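Local coordinates for beta-1,4-galactanase (Thielavia heterothallica, PDB 1HJS), which hydrolyses the beta-1,4-galactosidic linkages of type I arabinogalactans as a clan GH-A glycoside hydrolase of family 53, at residues R45-V50 against G55-D60; D79-Y82 against W86-P89. One frame throughout, in Å; residues are numbered along the deposited sequence.

Contact 1 (R45-V50 against G55-D60)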
loop_
_atom_site.group_PDB
_atom_site.type_symbol
_atom_site.label_atom_id
_atom_site.label_comp_id
_atom_site.label_asym_id
_atom_site.label_seq_id
_atom_site.Cartn_x
_atom_site.Cartn_y
_atom_site.Cartn_z
ATOM N N ARG A 45 4.959 -0.323 5.150
ATOM C CA ARG A 45 3.516 -0.297 4.973
ATOM C C ARG A 45 2.945 -1.546 5.643
ATOM O O ARG A 45 3.548 -2.623 5.577
ATOM C CB ARG A 45 3.207 -0.298 3.474
ATOM C CG ARG A 45 1.733 -0.218 3.081
ATOM C CD ARG A 45 1.682 -0.175 1.558
ATOM N NE ARG A 45 0.356 -0.014 0.967
ATOM C CZ ARG A 45 -0.345 -1.008 0.427
ATOM N NH1 ARG A 45 0.139 -2.246 0.423
ATOM N NH2 ARG A 45 -1.497 -0.749 -0.183
ATOM N N GLN A 46 1.787 -1.403 6.283
ATOM C CA GLN A 46 1.150 -2.515 6.981
ATOM C C GLN A 46 -0.363 -2.521 6.761
ATOM O O GLN A 46 -1.029 -1.494 6.935
ATOM C CB GLN A 46 1.442 -2.415 8.485
ATOM C CG GLN A 46 2.925 -2.343 8.818
ATOM C CD GLN A 46 3.196 -2.190 10.305
ATOM O OE1 GLN A 46 4.343 -2.033 10.717
ATOM N NE2 GLN A 46 2.139 -2.235 11.114
ATOM N N ARG A 47 -0.909 -3.671 6.379
ATOM C CA ARG A 47 -2.346 -3.769 6.163
ATOM C C ARG A 47 -3.046 -4.029 7.487
ATOM O O ARG A 47 -2.595 -4.842 8.295
ATOM C CB ARG A 47 -2.683 -4.889 5.167
ATOM C CG ARG A 47 -2.053 -6.241 5.478
ATOM C CD ARG A 47 -2.522 -7.313 4.491
ATOM N NE ARG A 47 -1.728 -8.536 4.595
ATOM C CZ ARG A 47 -0.543 -8.714 4.015
ATOM N NH1 ARG A 47 -0.009 -7.753 3.274
ATOM N NH2 ARG A 47 0.125 -9.847 4.202
ATOM N N VAL A 48 -4.153 -3.326 7.707
ATOM C CA VAL A 48 -4.916 -3.484 8.933
ATOM C C VAL A 48 -6.313 -3.998 8.622
ATOM O O VAL A 48 -7.044 -3.394 7.841
ATOM C CB VAL A 48 -5.050 -2.141 9.687
ATOM C CG1 VAL A 48 -5.880 -2.336 10.955
ATOM C CG2 VAL A 48 -3.673 -1.595 10.024
ATOM N N TRP A 49 -6.673 -5.123 9.228
ATOM C CA TRP A 49 -7.996 -5.698 9.047
ATOM C C TRP A 49 -8.758 -5.480 10.352
ATOM O O TRP A 49 -8.158 -5.407 11.426
ATOM C CB TRP A 49 -7.894 -7.186 8.693
ATOM C CG TRP A 49 -7.287 -7.422 7.326
ATOM C CD1 TRP A 49 -6.972 -6.471 6.388
ATOM C CD2 TRP A 49 -6.946 -8.686 6.740
ATOM N NE1 TRP A 49 -6.457 -7.069 5.257
ATOM C CE2 TRP A 49 -6.432 -8.425 5.447
ATOM C CE3 TRP A 49 -7.027 -10.014 7.181
ATOM C CZ2 TRP A 49 -5.998 -9.447 4.589
ATOM C CZ3 TRP A 49 -6.594 -11.033 6.325
ATOM C CH2 TRP A 49 -6.088 -10.740 5.046
ATOM N N VAL A 50 -10.078 -5.371 10.254
ATOM C CA VAL A 50 -10.912 -5.100 11.418
ATOM C C VAL A 50 -10.973 -6.208 12.466
ATOM O O VAL A 50 -10.505 -6.018 13.595
ATOM C CB VAL A 50 -12.339 -4.724 10.969
ATOM C CG1 VAL A 50 -13.206 -4.409 12.178
ATOM C CG2 VAL A 50 -12.271 -3.530 10.025
ATOM N N GLY A 55 -6.699 -13.417 13.749
ATOM C CA GLY A 55 -5.954 -12.292 14.290
ATOM C C GLY A 55 -4.861 -11.670 13.438
ATOM O O GLY A 55 -4.412 -10.561 13.733
ATOM N N ASN A 56 -4.409 -12.365 12.399
ATOM C CA ASN A 56 -3.362 -11.810 11.551
ATOM C C ASN A 56 -3.808 -10.500 10.926
ATOM O O ASN A 56 -4.896 -10.413 10.367
ATOM C CB ASN A 56 -2.980 -12.798 10.447
ATOM C CG ASN A 56 -2.317 -14.053 10.996
ATOM O OD1 ASN A 56 -1.299 -13.986 11.693
ATOM N ND2 ASN A 56 -2.901 -15.205 10.692
ATOM N N TYR A 57 -2.952 -9.490 11.034
ATOM C CA TYR A 57 -3.205 -8.163 10.486
ATOM C C TYR A 57 -4.248 -7.341 11.249
ATOM O O TYR A 57 -4.692 -6.305 10.756
ATOM C CB TYR A 57 -3.604 -8.265 9.008
ATOM C CG TYR A 57 -2.743 -9.228 8.227
ATOM C CD1 TYR A 57 -1.350 -9.169 8.304
ATOM C CD2 TYR A 57 -3.317 -10.229 7.444
ATOM C CE1 TYR A 57 -0.546 -10.094 7.625
ATOM C CE2 TYR A 57 -2.525 -11.156 6.759
ATOM C CZ TYR A 57 -1.146 -11.084 6.856
ATOM O OH TYR A 57 -0.376 -12.017 6.195
ATOM N N ASN A 58 -4.649 -7.786 12.440
ATOM C CA ASN A 58 -5.609 -6.990 13.198
ATOM C C ASN A 58 -4.812 -5.871 13.857
ATOM O O ASN A 58 -3.592 -5.829 13.712
ATOM C CB ASN A 58 -6.398 -7.848 14.215
ATOM C CG ASN A 58 -5.555 -8.383 15.373
ATOM O OD1 ASN A 58 -6.045 -9.198 16.169
ATOM N ND2 ASN A 58 -4.320 -7.938 15.486
ATOM N N LEU A 59 -5.474 -4.964 14.572
ATOM C CA LEU A 59 -4.757 -3.843 15.173
ATOM C C LEU A 59 -3.630 -4.226 16.135
ATOM O O LEU A 59 -2.561 -3.609 16.110
ATOM C CB LEU A 59 -5.739 -2.889 15.865
ATOM C CG LEU A 59 -5.178 -1.499 16.194
ATOM C CD1 LEU A 59 -4.621 -0.841 14.931
ATOM C CD2 LEU A 59 -6.274 -0.638 16.798
ATOM N N ASP A 60 -3.854 -5.230 16.978
ATOM C CA ASP A 60 -2.813 -5.650 17.916
ATOM C C ASP A 60 -1.581 -6.137 17.168
ATOM O O ASP A 60 -0.451 -5.829 17.538
ATOM C CB ASP A 60 -3.314 -6.771 18.830
ATOM C CG ASP A 60 -4.285 -6.276 19.883
ATOM O OD1 ASP A 60 -4.195 -5.089 20.262
ATOM O OD2 ASP A 60 -5.122 -7.080 20.337
HETATM O O HOH W 1 -8.201 -5.265 14.937
#
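R47 and Y57 meet because CG of R47 sits between its own backbone N and carbonyl carbon (chi1 51°) and the chain then runs extended to NE, which carries the guanidinium across the tyrosine ring, while CG of Y57 lies anti to its carbonyl carbon (chi1 -44°), which turns the ring between the R47 side chain and the W49 indole. NE of R47 hangs over the centre of the Y57 ring, and CZ of R47 is 4.0 Å from the centroid of that ring, a cation-pi contact over the face. CD of the arginine adds a CH-pi contact on the same face. The guanidinium plane is steeply inclined to the ring, 67°, and the tilt brings its NH2 edge to the phenol oxygen: NH2 of R47 donates to OH of Y57 at 3.0 Å, nearly in the guanidinium plane. The same NH2 also forms a salt bridge with E297, so the positive end is shared between a carboxylate and a phenol. W49 holds Y57 a second way. The edge of Y57 points at the six-membered ring of W49 in an edge-to-face pair, with CD2 of Y57 3.6 Å from CZ3 of W49, and CB of Y57 adds a CH-pi contact over the five-membered ring. The backbones join too: N of W49 donates an almost straight bond to O of Y57, 2.8 Å long. A leucine in place of Y57 would probably leave the arginine without its aromatic face and phenol partner, and the indole without its edge-on neighbour. Y57 is third in a type II turn from G55 to N58, the N-cap of helix 59-71. The contact thus ties the C-terminal end of barrel strand 43-48 to the start of its following helix, with helix 12-17 against Y57 and helix 102-122 against V48 and L59.

Contact 2 (D79-Y82 against W86-P89)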
loop_
_atom_site.group_PDB
_atom_site.type_symbol
_atom_site.label_atom_id
_atom_site.label_comp_id
_atom_site.label_asym_id
_atom_site.label_seq_id
_atom_site.Cartn_x
_atom_site.Cartn_y
_atom_site.Cartn_z
ATOM N N ASP A 79 -2.350 0.916 6.383
ATOM C CA ASP A 79 -3.290 0.726 5.286
ATOM C C ASP A 79 -4.559 0.051 5.792
ATOM O O ASP A 79 -4.606 -1.166 5.939
ATOM C CB ASP A 79 -2.625 -0.122 4.192
ATOM C CG ASP A 79 -3.581 -0.519 3.075
ATOM O OD1 ASP A 79 -4.672 0.074 2.958
ATOM O OD2 ASP A 79 -3.220 -1.428 2.297
ATOM N N PHE A 80 -5.581 0.854 6.085
ATOM C CA PHE A 80 -6.853 0.318 6.558
ATOM C C PHE A 80 -7.608 -0.298 5.393
ATOM O O PHE A 80 -7.917 0.399 4.424
ATOM C CB PHE A 80 -7.739 1.425 7.147
ATOM C CG PHE A 80 -7.318 1.898 8.504
ATOM C CD1 PHE A 80 -7.299 1.025 9.587
ATOM C CD2 PHE A 80 -6.977 3.234 8.709
ATOM C CE1 PHE A 80 -6.949 1.475 10.862
ATOM C CE2 PHE A 80 -6.622 3.698 9.987
ATOM C CZ PHE A 80 -6.611 2.815 11.060
ATOM N N HIS A 81 -7.900 -1.592 5.477
ATOM C CA HIS A 81 -8.665 -2.251 4.424
ATOM C C HIS A 81 -10.160 -2.123 4.713
ATOM O O HIS A 81 -10.993 -2.364 3.837
ATOM C CB HIS A 81 -8.300 -3.740 4.317
ATOM C CG HIS A 81 -7.035 -4.003 3.560
ATOM N ND1 HIS A 81 -6.888 -5.080 2.712
ATOM C CD2 HIS A 81 -5.860 -3.331 3.521
ATOM C CE1 HIS A 81 -5.676 -5.058 2.183
ATOM N NE2 HIS A 81 -5.032 -4.007 2.657
ATOM N N TYR A 82 -10.494 -1.731 5.942
ATOM C CA TYR A 82 -11.889 -1.595 6.352
ATOM C C TYR A 82 -12.673 -2.836 5.946
ATOM O O TYR A 82 -13.730 -2.756 5.309
ATOM C CB TYR A 82 -12.524 -0.341 5.739
ATOM C CG TYR A 82 -11.927 0.961 6.249
ATOM C CD1 TYR A 82 -11.708 1.161 7.613
ATOM C CD2 TYR A 82 -11.623 2.007 5.374
ATOM C CE1 TYR A 82 -11.207 2.373 8.095
ATOM C CE2 TYR A 82 -11.120 3.226 5.849
ATOM C CZ TYR A 82 -10.919 3.397 7.212
ATOM O OH TYR A 82 -10.452 4.598 7.695
ATOM N N TRP A 86 -8.893 -9.444 2.898
ATOM C CA TRP A 86 -8.350 -8.721 1.748
ATOM C C TRP A 86 -9.350 -7.808 1.051
ATOM O O TRP A 86 -10.433 -8.241 0.657
ATOM C CB TRP A 86 -7.807 -9.693 0.692
ATOM C CG TRP A 86 -6.781 -10.665 1.188
ATOM C CD1 TRP A 86 -6.989 -11.960 1.563
ATOM C CD2 TRP A 86 -5.385 -10.413 1.366
ATOM N NE1 TRP A 86 -5.801 -12.536 1.966
ATOM C CE2 TRP A 86 -4.803 -11.606 1.855
ATOM C CE3 TRP A 86 -4.567 -9.294 1.161
ATOM C CZ2 TRP A 86 -3.439 -11.708 2.142
ATOM C CZ3 TRP A 86 -3.210 -9.398 1.447
ATOM C CH2 TRP A 86 -2.662 -10.597 1.932
ATOM N N ALA A 87 -8.976 -6.546 0.886
ATOM C CA ALA A 87 -9.832 -5.598 0.189
ATOM C C ALA A 87 -9.146 -5.214 -1.120
ATOM O O ALA A 87 -7.971 -4.852 -1.131
ATOM C CB ALA A 87 -10.071 -4.351 1.048
ATOM N N ASP A 88 -9.882 -5.324 -2.220
ATOM C CA ASP A 88 -9.367 -4.962 -3.537
ATOM C C ASP A 88 -10.560 -4.547 -4.407
ATOM O O ASP A 88 -11.694 -4.531 -3.930
ATOM C CB ASP A 88 -8.582 -6.133 -4.159
ATOM C CG ASP A 88 -9.371 -7.423 -4.194
ATOM O OD1 ASP A 88 -10.511 -7.422 -4.699
ATOM O OD2 ASP A 88 -8.838 -8.449 -3.719
ATOM N N PRO A 89 -10.328 -4.194 -5.682
ATOM C CA PRO A 89 -11.450 -3.783 -6.536
ATOM C C PRO A 89 -12.575 -4.805 -6.706
ATOM O O PRO A 89 -13.677 -4.449 -7.119
ATOM C CB PRO A 89 -10.773 -3.454 -7.866
ATOM C CG PRO A 89 -9.410 -2.982 -7.439
ATOM C CD PRO A 89 -9.046 -4.009 -6.383
#
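H81 and A87 face each other where the chain leaves strand 75-80 and comes back through a short loop, their CA atoms 5.5 Å apart and both CB bonds directed toward the opposite segment. The one hydrogen bond between the segments joins backbone to side chain: N of A87 donates to ND1 of H81 at 3.1 Å, with an N-H...N angle of 151°. The amide approaches the rim of the imidazole but stands 24° out of its plane. With CG of H81 anti to its carbonyl carbon (chi1 -80°), the ring extends toward the loop and presents ND1 to that amide. The methyl CB of A87 lies 3.8 Å from CB of H81 and is 3.5 Å from the backbone O of the same histidine, so it fits against the root of the side chain while the amide engages the ring. W86 contributes less, its indole CE3 coming 4.5 Å from CE1 of H81 at an oblique slant. At the other ring nitrogen, NE2 of H81 makes a weak bond, 3.2 Å, to OD2 of D79, and the same OD2 is in a salt bridge with R45. Both ring nitrogens therefore have a partner, which limits how freely the imidazole can turn. H81 lies about 6 Å from E245, the probable nucleophile, side chain to side chain, and A87 about 7 Å from E135, the probable proton donor. This buried contact folds the loop leading to helix 102-122 back over the C-terminal end of strand 75-80, between strand 43-48, whose R47 touches H81 and W86, and the loop beyond strand 129-132, where N134 bonds to O of A87.

How the contacts relate
Both contacts belong to the same rim of the eight-stranded parallel barrel, at the C-terminal ends of neighbouring strands, and their centres lie about 11 Å apart. Contact 1 comes first along the sequence, and helix 59-71 leads the chain from strand 43-48 to strand 75-80 in a beta-alpha-beta unit. The two strands are joined directly, O of Q46 lying 2.8 Å from N of D79 in a probable hydrogen bond, and beyond the strand ends W49 packs against H81 and W86. Here two successive strand-to-loop junctions meet at the C-terminal end of the barrel, where TIM barrels carry their active sites, close to the two probable catalytic glutamates.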